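Local coordinates for bacteriocin (Streptococcus pyogenes, PDB 2FU2), which probably protects its producer against a bacteriocin, as an immunity protein of the enterocin A immunity family, at residues Val19-Leu33 against Leu46-Ile58. Residues are numbered along the deposited sequence; the frame is centred on the assembly and turned at random.
Sequences VIQADDYFRQAIFEL and LATKIDSLINQYI
Tyr25 OH gives its proton to Gln56 OE1 at 3.0 Å, the donor tilted 29° from the carbonyl plane; OE1 sits at the edge of the tyrosine ring, near its plane, while the amide is turned 63° from the ring. It is the one direct hydrogen bond between the antiparallel helices 24-40 and 44-60 here, and it borders an apolar seam. Next to it, Tyr57 points its edge at Phe26 in a T-shaped stack, Tyr57 CD1 lying over the centre of the Phe26 ring. Tyr25 CD2 covers the opposite face of Phe26, and Gln56 CG meets the ring's edge at CZ, 3.7 Å away. Farther along, Leu53 is a knob among Phe26, Ala29, Ile30 and Leu33; with CG trans to the backbone N (chi1 178°), its CD2 is squeezed at 3.4 Å from each of Ala29 CB, Ile30 CD1 and Leu33 CD1. Leu33 answers as a knob among Leu46, Lys49, Ile50 and Leu53. Asp23 is the N-cap of helix 24-40, OD2 accepting from Phe26 N at 3.1 Å. Beyond the stack, a water joins Tyr57 OH to Val19 O. Tight methyl packing round Leu53 thus carries the helix pairing, while the Tyr25-Gln56 bond and the water add polar ties where helix 24-40 starts.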
loop_
_atom_site.group_PDB
_atom_site.type_symbol
_atom_site.label_atom_id
_atom_site.label_comp_id
_atom_site.label_asym_id
_atom_site.label_seq_id
_atom_site.Cartn_x
_atom_site.Cartn_y
_atom_site.Cartn_z
ATOM N N VAL A 19 -3.549 11.848 5.378
ATOM C CA VAL A 19 -2.609 12.295 4.331
ATOM C C VAL A 19 -2.761 11.530 3.004
ATOM O O VAL A 19 -2.512 12.100 1.932
ATOM C CB VAL A 19 -1.103 12.351 4.795
ATOM C CG1 VAL A 19 -0.913 13.265 6.017
ATOM C CG2 VAL A 19 -0.540 10.976 5.089
ATOM N N ILE A 20 -3.182 10.273 3.044
ATOM C CA ILE A 20 -3.509 9.551 1.814
ATOM C C ILE A 20 -4.870 9.982 1.301
ATOM O O ILE A 20 -5.027 10.170 0.081
ATOM C CB ILE A 20 -3.532 8.041 2.011
ATOM C CG1 ILE A 20 -2.139 7.555 2.400
ATOM C CG2 ILE A 20 -4.091 7.310 0.772
ATOM C CD1 ILE A 20 -1.208 7.440 1.215
ATOM N N GLN A 21 -5.854 10.140 2.193
ATOM C CA GLN A 21 -7.177 10.626 1.742
ATOM C C GLN A 21 -7.168 12.006 1.053
ATOM O O GLN A 21 -7.975 12.298 0.157
ATOM C CB GLN A 21 -8.196 10.645 2.893
ATOM C CG GLN A 21 -8.621 9.272 3.315
ATOM C CD GLN A 21 -9.678 8.669 2.447
ATOM O OE1 GLN A 21 -9.508 7.546 1.967
ATOM N NE2 GLN A 21 -10.791 9.382 2.248
ATOM N N ALA A 22 -6.258 12.851 1.520
ATOM C CA ALA A 22 -6.075 14.215 1.019
ATOM C C ALA A 22 -5.379 14.267 -0.358
ATOM O O ALA A 22 -5.209 15.345 -0.909
ATOM C CB ALA A 22 -5.253 15.000 2.040
ATOM N N ASP A 23 -4.950 13.118 -0.884
ATOM C CA ASP A 23 -4.185 13.050 -2.125
ATOM C C ASP A 23 -4.824 12.084 -3.104
ATOM O O ASP A 23 -4.719 10.835 -2.938
ATOM C CB ASP A 23 -2.757 12.599 -1.872
ATOM C CG ASP A 23 -1.928 12.669 -3.118
ATOM O OD1 ASP A 23 -0.951 13.446 -3.168
ATOM O OD2 ASP A 23 -2.251 11.972 -4.076
ATOM N N ASP A 24 -5.448 12.653 -4.142
ATOM C CA ASP A 24 -6.285 11.895 -5.044
ATOM C C ASP A 24 -5.556 10.764 -5.781
ATOM O O ASP A 24 -6.152 9.728 -6.032
ATOM C CB ASP A 24 -6.956 12.854 -5.995
ATOM C CG ASP A 24 -7.941 13.769 -5.283
ATOM O OD1 ASP A 24 -8.395 13.444 -4.142
ATOM O OD2 ASP A 24 -8.309 14.812 -5.870
ATOM N N TYR A 25 -4.266 10.959 -6.119
ATOM C CA TYR A 25 -3.487 9.905 -6.813
ATOM C C TYR A 25 -3.144 8.701 -5.906
ATOM O O TYR A 25 -3.425 7.547 -6.239
ATOM C CB TYR A 25 -2.241 10.474 -7.476
ATOM C CG TYR A 25 -1.291 9.394 -7.893
ATOM C CD1 TYR A 25 -1.518 8.674 -9.045
ATOM C CD2 TYR A 25 -0.213 9.034 -7.092
ATOM C CE1 TYR A 25 -0.659 7.652 -9.432
ATOM C CE2 TYR A 25 0.677 8.045 -7.473
ATOM C CZ TYR A 25 0.438 7.352 -8.646
ATOM O OH TYR A 25 1.267 6.335 -9.054
ATOM N N PHE A 26 -2.573 8.963 -4.747
ATOM C CA PHE A 26 -2.295 7.858 -3.840
ATOM C C PHE A 26 -3.561 7.182 -3.322
ATOM O O PHE A 26 -3.608 5.961 -3.242
ATOM C CB PHE A 26 -1.340 8.258 -2.690
ATOM C CG PHE A 26 0.071 8.549 -3.161
ATOM C CD1 PHE A 26 0.918 7.507 -3.531
ATOM C CD2 PHE A 26 0.549 9.883 -3.277
ATOM C CE1 PHE A 26 2.212 7.768 -3.955
ATOM C CE2 PHE A 26 1.863 10.124 -3.704
ATOM C CZ PHE A 26 2.675 9.074 -4.045
ATOM N N ARG A 27 -4.588 7.960 -2.987
ATOM C CA ARG A 27 -5.838 7.345 -2.468
ATOM C C ARG A 27 -6.431 6.313 -3.434
ATOM O O ARG A 27 -6.846 5.214 -2.993
ATOM C CB ARG A 27 -6.901 8.364 -2.146
ATOM C CG ARG A 27 -8.014 7.811 -1.270
ATOM C CD ARG A 27 -9.376 8.447 -1.533
ATOM N NE ARG A 27 -9.581 8.621 -2.967
ATOM C CZ ARG A 27 -10.697 9.044 -3.547
ATOM N NH1 ARG A 27 -11.799 9.308 -2.843
ATOM N NH2 ARG A 27 -10.719 9.179 -4.861
ATOM N N GLN A 28 -6.526 6.691 -4.720
ATOM C CA GLN A 28 -7.105 5.863 -5.782
ATOM C C GLN A 28 -6.222 4.643 -6.094
ATOM O O GLN A 28 -6.670 3.517 -6.185
ATOM C CB GLN A 28 -7.247 6.714 -7.042
ATOM C CG GLN A 28 -7.962 5.987 -8.197
ATOM C CD GLN A 28 -8.060 6.853 -9.402
ATOM O OE1 GLN A 28 -8.154 8.099 -9.299
ATOM N NE2 GLN A 28 -8.015 6.229 -10.562
ATOM N N ALA A 29 -4.942 4.908 -6.259
ATOM C CA ALA A 29 -3.932 3.880 -6.386
ATOM C C ALA A 29 -4.041 2.803 -5.296
ATOM O O ALA A 29 -4.165 1.579 -5.598
ATOM C CB ALA A 29 -2.537 4.520 -6.399
ATOM N N ILE A 30 -3.995 3.225 -4.036
ATOM C CA ILE A 30 -4.137 2.231 -2.946
ATOM C C ILE A 30 -5.482 1.490 -3.065
ATOM O O ILE A 30 -5.568 0.225 -2.948
ATOM C CB ILE A 30 -3.972 2.891 -1.522
ATOM C CG1 ILE A 30 -2.545 3.479 -1.326
ATOM C CG2 ILE A 30 -4.455 1.914 -0.389
ATOM C CD1 ILE A 30 -1.448 2.409 -1.405
ATOM N N PHE A 31 -6.516 2.271 -3.379
ATOM C CA PHE A 31 -7.837 1.733 -3.474
ATOM C C PHE A 31 -7.868 0.635 -4.561
ATOM O O PHE A 31 -8.512 -0.417 -4.390
ATOM C CB PHE A 31 -8.846 2.837 -3.744
ATOM C CG PHE A 31 -10.159 2.312 -4.220
ATOM C CD1 PHE A 31 -11.027 1.680 -3.336
ATOM C CD2 PHE A 31 -10.491 2.369 -5.575
ATOM C CE1 PHE A 31 -12.237 1.131 -3.778
ATOM C CE2 PHE A 31 -11.729 1.833 -6.047
ATOM C CZ PHE A 31 -12.586 1.210 -5.133
ATOM N N GLU A 32 -7.164 0.866 -5.665
ATOM C CA GLU A 32 -7.220 -0.061 -6.771
ATOM C C GLU A 32 -6.444 -1.337 -6.533
ATOM O O GLU A 32 -6.873 -2.398 -6.899
ATOM C CB GLU A 32 -6.736 0.597 -8.047
ATOM C CG GLU A 32 -7.696 1.588 -8.561
ATOM C CD GLU A 32 -7.371 2.104 -9.977
ATOM O OE1 GLU A 32 -6.684 1.377 -10.751
ATOM O OE2 GLU A 32 -7.834 3.227 -10.324
ATOM N N LEU A 33 -5.263 -1.201 -5.955
ATOM C CA LEU A 33 -4.461 -2.313 -5.564
ATOM C C LEU A 33 -5.226 -3.167 -4.530
ATOM O O LEU A 33 -5.328 -4.408 -4.688
ATOM C CB LEU A 33 -3.111 -1.797 -5.014
ATOM C CG LEU A 33 -2.338 -0.967 -6.062
ATOM C CD1 LEU A 33 -0.973 -0.376 -5.610
ATOM C CD2 LEU A 33 -2.119 -1.808 -7.338
ATOM N N LEU A 46 1.409 -8.091 -8.220
ATOM C CA LEU A 46 0.710 -7.146 -7.366
ATOM C C LEU A 46 1.649 -6.640 -6.240
ATOM O O LEU A 46 1.629 -5.460 -5.865
ATOM C CB LEU A 46 -0.592 -7.774 -6.829
ATOM C CG LEU A 46 -1.516 -6.986 -5.866
ATOM C CD1 LEU A 46 -1.894 -5.628 -6.397
ATOM C CD2 LEU A 46 -2.791 -7.732 -5.608
ATOM N N ALA A 47 2.470 -7.555 -5.733
ATOM C CA ALA A 47 3.436 -7.255 -4.710
ATOM C C ALA A 47 4.312 -6.138 -5.250
ATOM O O ALA A 47 4.535 -5.132 -4.592
ATOM C CB ALA A 47 4.296 -8.504 -4.431
ATOM N N THR A 48 4.756 -6.343 -6.487
ATOM C CA THR A 48 5.640 -5.430 -7.210
ATOM C C THR A 48 5.038 -4.084 -7.376
ATOM O O THR A 48 5.748 -3.096 -7.100
ATOM C CB THR A 48 6.004 -6.002 -8.533
ATOM O OG1 THR A 48 6.921 -7.062 -8.268
ATOM C CG2 THR A 48 6.771 -4.978 -9.375
ATOM N N LYS A 49 3.737 -4.055 -7.773
ATOM C CA LYS A 49 2.982 -2.838 -7.924
ATOM C C LYS A 49 2.796 -2.087 -6.615
ATOM O O LYS A 49 3.003 -0.894 -6.572
ATOM C CB LYS A 49 1.635 -3.047 -8.610
ATOM C CG LYS A 49 1.708 -3.665 -9.981
ATOM C CD LYS A 49 0.301 -3.892 -10.518
ATOM C CE LYS A 49 0.304 -4.729 -11.817
ATOM N NZ LYS A 49 1.386 -4.368 -12.837
ATOM N N ILE A 50 2.412 -2.756 -5.546
ATOM C CA ILE A 50 2.292 -2.035 -4.265
ATOM C C ILE A 50 3.665 -1.536 -3.815
ATOM O O ILE A 50 3.838 -0.391 -3.448
ATOM C CB ILE A 50 1.669 -2.932 -3.170
ATOM C CG1 ILE A 50 0.197 -3.349 -3.495
ATOM C CG2 ILE A 50 1.767 -2.240 -1.734
ATOM C CD1 ILE A 50 -0.248 -4.760 -2.925
ATOM N N ASP A 51 4.665 -2.390 -3.895
ATOM C CA ASP A 51 6.036 -1.961 -3.581
ATOM C C ASP A 51 6.431 -0.645 -4.295
ATOM O O ASP A 51 6.868 0.315 -3.612
ATOM C CB ASP A 51 7.037 -3.074 -3.867
ATOM C CG ASP A 51 8.370 -2.834 -3.219
ATOM O OD1 ASP A 51 8.417 -2.413 -2.063
ATOM O OD2 ASP A 51 9.393 -3.063 -3.870
ATOM N N SER A 52 6.236 -0.605 -5.620
ATOM C CA SER A 52 6.562 0.555 -6.411
ATOM C C SER A 52 5.777 1.761 -5.930
ATOM O O SER A 52 6.365 2.850 -5.830
ATOM C CB SER A 52 6.247 0.343 -7.892
ATOM O OG SER A 52 7.069 -0.683 -8.476
ATOM N N LEU A 53 4.467 1.584 -5.668
ATOM C CA LEU A 53 3.635 2.708 -5.223
ATOM C C LEU A 53 4.092 3.240 -3.829
ATOM O O LEU A 53 4.262 4.448 -3.640
ATOM C CB LEU A 53 2.140 2.326 -5.247
ATOM C CG LEU A 53 1.144 3.371 -4.773
ATOM C CD1 LEU A 53 1.079 4.506 -5.779
ATOM C CD2 LEU A 53 -0.245 2.811 -4.527
ATOM N N ILE A 54 4.369 2.337 -2.889
ATOM C CA ILE A 54 4.818 2.729 -1.557
ATOM C C ILE A 54 6.230 3.298 -1.570
ATOM O O ILE A 54 6.479 4.322 -0.925
ATOM C CB ILE A 54 4.661 1.569 -0.512
ATOM C CG1 ILE A 54 3.209 1.083 -0.446
ATOM C CG2 ILE A 54 5.026 2.069 0.867
ATOM C CD1 ILE A 54 2.215 2.185 0.100
ATOM N N ASN A 55 7.146 2.700 -2.327
ATOM C CA ASN A 55 8.460 3.377 -2.524
ATOM C C ASN A 55 8.290 4.819 -2.988
ATOM O O ASN A 55 8.929 5.726 -2.423
ATOM C CB ASN A 55 9.363 2.635 -3.490
ATOM C CG ASN A 55 9.726 1.302 -2.979
ATOM O OD1 ASN A 55 9.536 1.011 -1.791
ATOM N ND2 ASN A 55 10.261 0.469 -3.841
ATOM N N GLN A 56 7.425 5.007 -4.005
ATOM C CA GLN A 56 7.143 6.285 -4.598
ATOM C C GLN A 56 6.588 7.224 -3.537
ATOM O O GLN A 56 7.014 8.361 -3.442
ATOM C CB GLN A 56 6.148 6.106 -5.729
ATOM C CG GLN A 56 5.297 7.348 -6.050
ATOM C CD GLN A 56 4.469 7.210 -7.339
ATOM O OE1 GLN A 56 3.843 6.177 -7.598
ATOM N NE2 GLN A 56 4.456 8.248 -8.135
ATOM N N TYR A 57 5.652 6.736 -2.707
ATOM C CA TYR A 57 5.112 7.582 -1.640
ATOM C C TYR A 57 6.233 7.994 -0.642
ATOM O O TYR A 57 6.446 9.210 -0.300
ATOM C CB TYR A 57 3.964 6.893 -0.912
ATOM C CG TYR A 57 3.364 7.825 0.035
ATOM C CD1 TYR A 57 2.276 8.588 -0.334
ATOM C CD2 TYR A 57 3.960 8.050 1.288
ATOM C CE1 TYR A 57 1.737 9.556 0.550
ATOM C CE2 TYR A 57 3.441 9.009 2.191
ATOM C CZ TYR A 57 2.320 9.763 1.813
ATOM O OH TYR A 57 1.800 10.712 2.669
ATOM N N ILE A 58 6.985 6.987 -0.195
ATOM C CA ILE A 58 8.063 7.259 0.819
ATOM C C ILE A 58 9.095 8.270 0.279
ATOM O O ILE A 58 9.411 9.292 0.922
ATOM C CB ILE A 58 8.739 5.946 1.328
ATOM C CG1 ILE A 58 7.685 5.049 1.993
ATOM C CG2 ILE A 58 9.814 6.262 2.299
ATOM C CD1 ILE A 58 8.170 3.654 2.403
HETATM O O HOH W 1 0.028 12.686 0.815
#